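Local coordinates for glutamate receptor kainate-like protein (Pleurobrachia bachei, PDB 4ZDM), which binds glycine in its ligand-binding domain and probably serves as a subunit of a glycine-activated ion channel of the glutamate receptor family, at residues I31-P34 / S35-T38; S245-Y248 / A249-E252. One frame throughout, in Å; residues are numbered along the deposited sequence.

Contact 1: residues I31-P34 / S35-T38. With SO4 (sulfate ion), chain D; SO4 (sulfate ion), chain B.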
loop_
_atom_site.group_PDB
_atom_site.type_symbol
_atom_site.label_atom_id
_atom_site.label_comp_id
_atom_site.label_asym_id
_atom_site.label_seq_id
_atom_site.Cartn_x
_atom_site.Cartn_y
_atom_site.Cartn_z
ATOM N N ILE A 31 -8.585 -10.329 -7.081
ATOM C CA ILE A 31 -8.279 -11.172 -5.927
ATOM C C ILE A 31 -8.093 -10.342 -4.646
ATOM O O ILE A 31 -8.194 -10.877 -3.521
ATOM C CB ILE A 31 -6.989 -12.035 -6.223
ATOM C CG1 ILE A 31 -6.814 -13.118 -5.192
ATOM C CG2 ILE A 31 -5.738 -11.184 -6.315
ATOM C CD1 ILE A 31 -5.657 -14.059 -5.514
ATOM N N ARG A 32 -7.848 -9.050 -4.803
ATOM C CA ARG A 32 -7.708 -8.138 -3.663
ATOM C C ARG A 32 -9.025 -7.638 -3.127
ATOM O O ARG A 32 -9.086 -7.020 -2.077
ATOM C CB ARG A 32 -6.850 -6.927 -4.031
ATOM C CG ARG A 32 -5.423 -7.281 -4.408
ATOM C CD ARG A 32 -4.571 -6.027 -4.356
ATOM N NE ARG A 32 -3.172 -6.293 -4.602
ATOM C CZ ARG A 32 -2.211 -5.373 -4.543
ATOM N NH1 ARG A 32 -2.498 -4.112 -4.274
ATOM N NH2 ARG A 32 -0.964 -5.768 -4.746
ATOM N N ASP A 33 -10.125 -7.873 -3.846
ATOM C CA ASP A 33 -11.424 -7.303 -3.470
ATOM C C ASP A 33 -12.087 -8.068 -2.338
ATOM O O ASP A 33 -12.402 -9.230 -2.506
ATOM C CB ASP A 33 -12.355 -7.331 -4.698
ATOM C CG ASP A 33 -13.664 -6.626 -4.485
ATOM O OD1 ASP A 33 -14.031 -6.222 -3.384
ATOM O OD2 ASP A 33 -14.391 -6.514 -5.535
ATOM N N PRO A 34 -12.270 -7.441 -1.154
ATOM C CA PRO A 34 -12.881 -8.160 -0.042
ATOM C C PRO A 34 -14.275 -8.717 -0.317
ATOM O O PRO A 34 -14.660 -9.675 0.359
ATOM C CB PRO A 34 -12.919 -7.094 1.059
ATOM C CG PRO A 34 -11.770 -6.195 0.747
ATOM C CD PRO A 34 -11.862 -6.080 -0.759
ATOM N N SER A 35 -14.988 -8.150 -1.277
ATOM C CA SER A 35 -16.326 -8.624 -1.576
ATOM C C SER A 35 -16.311 -10.014 -2.171
ATOM O O SER A 35 -17.367 -10.633 -2.223
ATOM C CB SER A 35 -17.054 -7.636 -2.483
ATOM O OG SER A 35 -16.511 -7.686 -3.786
ATOM N N CYS A 36 -15.162 -10.512 -2.594
ATOM C CA CYS A 36 -15.035 -11.834 -3.153
ATOM C C CYS A 36 -14.888 -12.916 -2.082
ATOM O O CYS A 36 -14.714 -14.093 -2.405
ATOM C CB CYS A 36 -13.816 -11.925 -4.073
ATOM S SG CYS A 36 -13.863 -10.943 -5.598
ATOM N N TYR A 37 -14.919 -12.538 -0.790
ATOM C CA TYR A 37 -14.613 -13.454 0.306
ATOM C C TYR A 37 -15.691 -13.521 1.366
ATOM O O TYR A 37 -16.453 -12.566 1.538
ATOM C CB TYR A 37 -13.314 -13.014 0.997
ATOM C CG TYR A 37 -12.095 -13.048 0.113
ATOM C CD1 TYR A 37 -11.794 -11.980 -0.779
ATOM C CD2 TYR A 37 -11.267 -14.157 0.085
ATOM C CE1 TYR A 37 -10.699 -12.004 -1.599
ATOM C CE2 TYR A 37 -10.162 -14.180 -0.734
ATOM C CZ TYR A 37 -9.882 -13.124 -1.565
ATOM O OH TYR A 37 -8.792 -13.238 -2.385
ATOM N N THR A 38 -15.710 -14.653 2.072
ATOM C CA THR A 38 -16.480 -14.830 3.302
ATOM C C THR A 38 -15.560 -15.407 4.385
ATOM O O THR A 38 -14.368 -15.601 4.122
ATOM C CB THR A 38 -17.701 -15.782 3.127
ATOM O OG1 THR A 38 -17.184 -17.082 2.767
ATOM C CG2 THR A 38 -18.677 -15.245 2.077
HETATM S S SO4 D . 0.819 -2.561 -5.147
HETATM O O1 SO4 D . 0.127 -2.203 -6.433
HETATM O O2 SO4 D . -0.141 -2.356 -4.036
HETATM O O3 SO4 D . 1.979 -1.621 -4.984
HETATM O O4 SO4 D . 1.302 -3.947 -5.140
HETATM S S SO4 B . -4.698 -1.464 -3.082
HETATM O O1 SO4 B . -4.933 -2.784 -3.763
HETATM O O2 SO4 B . -3.249 -1.163 -3.155
HETATM O O3 SO4 B . -5.104 -1.622 -1.645
HETATM O O4 SO4 B . -5.467 -0.376 -3.696
HETATM O O HOH W 1 -17.262 -9.820 1.778
#
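Tyr37 reaches back along Ile31-Pro34, spanning an Asx turn at Asp33 that is fused to a beta turn, in the loop between strand 8-13 and helix 40-52. Tyr37 CB packs at 3.7 Å from Pro34 O. With CG beside the backbone N (chi1 -63°), the ring lies edge-on to the carbonyl oxygens of Ile31, Asp33 and Pro34. Tyr37 CD1 comes to 3.3 Å from Asp33 O, and CE1 sits near both Asp33 O and Ile31 O. At the tip, Tyr37 OH donates to a lone pair of Ile31 O at 2.7 Å, in the carbonyl plane at a C=O...O angle of 141°, while Ile31 CG1 touches the same hydroxyl. A phenylalanine in place of Tyr37 could still fill the ring's site, but Ile31 O would probably lose its hydroxyl partner, leaving that end of the loop more mobile. Phe58 meets the tyrosine ring edge-to-face, tying the loop to strand 54-59.

The turn is built on Asp33. Asp33 OD1 accepts Ser35 N at 3.0 Å, from well above the carboxylate plane, which closes the Asx turn around Pro34. Ser35 OG lies by Asp33 OD1 in a weak and unsettled hydrogen bond. Asp33 O takes the amide of Cys36, and Pro34 O that of Tyr37, two successive i to i+3 bonds. Cys36 SG is joined to Cys28 SG in a disulfide. Arg32 takes no part in the turn and extends to the second subunit, packing on Arg32 of that chain. Its guanidinium edge faces two sulfates, probably from the crystallisation liquor. Arg32 NH1 bonds O2 of the chain D sulfate at 2.9 Å. Arg32 NH1 also meets O1 of the chain B sulfate at 2.8 Å.

Contact 2: residues S245-Y248 / A249-E252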
loop_
_atom_site.group_PDB
_atom_site.type_symbol
_atom_site.label_atom_id
_atom_site.label_comp_id
_atom_site.label_asym_id
_atom_site.label_seq_id
_atom_site.Cartn_x
_atom_site.Cartn_y
_atom_site.Cartn_z
ATOM N N SER A 245 -17.337 -15.519 19.057
ATOM C CA SER A 245 -17.867 -16.857 19.249
ATOM C C SER A 245 -19.073 -17.136 18.405
ATOM O O SER A 245 -19.209 -18.218 17.835
ATOM C CB SER A 245 -18.219 -17.079 20.707
ATOM O OG SER A 245 -17.036 -17.147 21.441
ATOM N N GLU A 246 -19.970 -16.165 18.284
ATOM C CA GLU A 246 -21.163 -16.339 17.447
ATOM C C GLU A 246 -20.837 -16.462 15.966
ATOM O O GLU A 246 -21.437 -17.287 15.273
ATOM C CB GLU A 246 -22.136 -15.176 17.657
ATOM C CG GLU A 246 -22.784 -15.118 19.041
ATOM C CD GLU A 246 -23.487 -13.775 19.294
ATOM O OE1 GLU A 246 -23.400 -12.852 18.432
ATOM O OE2 GLU A 246 -24.131 -13.652 20.362
ATOM N N LEU A 247 -19.860 -15.693 15.482
ATOM C CA LEU A 247 -19.427 -15.839 14.080
ATOM C C LEU A 247 -18.858 -17.196 13.837
ATOM O O LEU A 247 -19.143 -17.816 12.816
ATOM C CB LEU A 247 -18.393 -14.757 13.715
ATOM C CG LEU A 247 -18.883 -13.354 13.525
ATOM C CD1 LEU A 247 -17.752 -12.368 13.457
ATOM C CD2 LEU A 247 -19.718 -13.297 12.218
ATOM N N TYR A 248 -17.998 -17.650 14.737
ATOM C CA TYR A 248 -17.382 -18.953 14.560
ATOM C C TYR A 248 -18.448 -20.035 14.504
ATOM O O TYR A 248 -18.450 -20.900 13.615
ATOM C CB TYR A 248 -16.383 -19.233 15.672
ATOM C CG TYR A 248 -15.474 -20.395 15.371
ATOM C CD1 TYR A 248 -15.907 -21.690 15.615
ATOM C CD2 TYR A 248 -14.223 -20.204 14.828
ATOM C CE1 TYR A 248 -15.105 -22.757 15.309
ATOM C CE2 TYR A 248 -13.405 -21.263 14.556
ATOM C CZ TYR A 248 -13.843 -22.517 14.787
ATOM O OH TYR A 248 -13.045 -23.604 14.498
ATOM N N ALA A 249 -19.366 -19.987 15.444
ATOM C CA ALA A 249 -20.460 -20.967 15.449
ATOM C C ALA A 249 -21.305 -20.905 14.197
ATOM O O ALA A 249 -21.755 -21.965 13.659
ATOM C CB ALA A 249 -21.321 -20.769 16.699
ATOM N N LYS A 250 -21.556 -19.708 13.666
ATOM C CA LYS A 250 -22.319 -19.601 12.443
ATOM C C LYS A 250 -21.640 -20.347 11.293
ATOM O O LYS A 250 -22.302 -21.082 10.514
ATOM C CB LYS A 250 -22.532 -18.138 12.076
ATOM C CG LYS A 250 -23.282 -17.949 10.784
ATOM C CD LYS A 250 -23.520 -16.497 10.446
ATOM C CE LYS A 250 -22.250 -15.875 9.955
ATOM N NZ LYS A 250 -22.569 -14.499 9.508
ATOM N N TYR A 251 -20.328 -20.158 11.129
ATOM C CA TYR A 251 -19.645 -20.836 10.050
ATOM C C TYR A 251 -19.515 -22.327 10.287
ATOM O O TYR A 251 -19.631 -23.114 9.331
ATOM C CB TYR A 251 -18.251 -20.187 9.826
ATOM C CG TYR A 251 -18.349 -18.921 9.004
ATOM C CD1 TYR A 251 -18.344 -18.971 7.630
ATOM C CD2 TYR A 251 -18.515 -17.691 9.594
ATOM C CE1 TYR A 251 -18.481 -17.844 6.885
ATOM C CE2 TYR A 251 -18.690 -16.538 8.856
ATOM C CZ TYR A 251 -18.659 -16.612 7.499
ATOM O OH TYR A 251 -18.799 -15.510 6.718
ATOM N N GLU A 252 -19.326 -22.736 11.541
ATOM C CA GLU A 252 -19.288 -24.150 11.905
ATOM C C GLU A 252 -20.606 -24.830 11.536
ATOM O O GLU A 252 -20.633 -25.929 11.008
ATOM C CB GLU A 252 -19.037 -24.258 13.401
ATOM C CG GLU A 252 -18.191 -25.365 13.891
ATOM C CD GLU A 252 -17.978 -25.214 15.399
ATOM O OE1 GLU A 252 -18.569 -24.273 15.986
ATOM O OE2 GLU A 252 -17.239 -26.019 15.997
HETATM O O HOH W 2 -14.192 -26.029 15.374
#
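Tyr248 and Glu252, one helical turn apart, meet at the edge of the Tyr248 ring; no atom of 245-252 stacks on either ring face. The carboxylate stands nearly upright to the ring, the two planes 80° apart. Glu252 OE1 comes to 3.7 Å from CD1 of Tyr248, and Glu252 CD to 3.8 Å from CE1 of Tyr248, so the oxygens lie along the C-H rim. A water near the ring plane joins the two ends: it sits 2.8 Å from Tyr248 OH and donates to Glu252 OE2. Tyr248 is directed along this path because its CG is anti to the backbone N (chi1 -166°). Beyond the two segments its side chain touches Pro19 and Pro193, and its side chain is about 11 Å from the bound glycine.

The Tyr251 ring also uses an edge: Leu247 O lies in the plane of the Tyr251 ring at its edge, 3.3 Å from Tyr251 CD2. Leu247 O accepts Tyr251 N at 3.1 Å, so one carbonyl oxygen meets both the amide and the ring edge of Tyr251. These residues belong to helix 243-254, where the amides of Ala249, Lys250, Tyr251 and Glu252 each bond to the carbonyl four residues back, as in a regular alpha-helix.

Leu247 and Tyr251 pack on helix 40-52, and both touch Val40. Tyr251 OH is bonded to Glu43 OE1 and to the amide of Gly39. Lys250 runs alongside Leu247 and points the same way; its chain bends at chi3 (75°), where an otherwise extended path turns. Leu247 CD2 thus comes 4.1 Å from Lys250 NZ, and this ammonium forms a salt bridge with the same Glu43 OE1.

Overall arrangement
The two contacts come in series along the chain, with their centres about 20 Å apart. Contact 1 lies in the loop that leads from strand 8-13 into helix 40-52, and contact 2 near the C-terminus on helix 243-254. Helix 40-52 is common ground: residues 35-38 lead into it, and helix 243-254 packs against its first turns. The two contacts touch where Thr38 CB lies 3.8 Å from Tyr251 OH. The C-terminal helix therefore returns to the N-terminal part of the chain, consistent with the two-lobed ligand-binding fold of glutamate receptors. Contact 1 faces the second subunit through Arg32, whereas the side chain of Tyr248 in contact 2 is about 11 Å from the bound glycine.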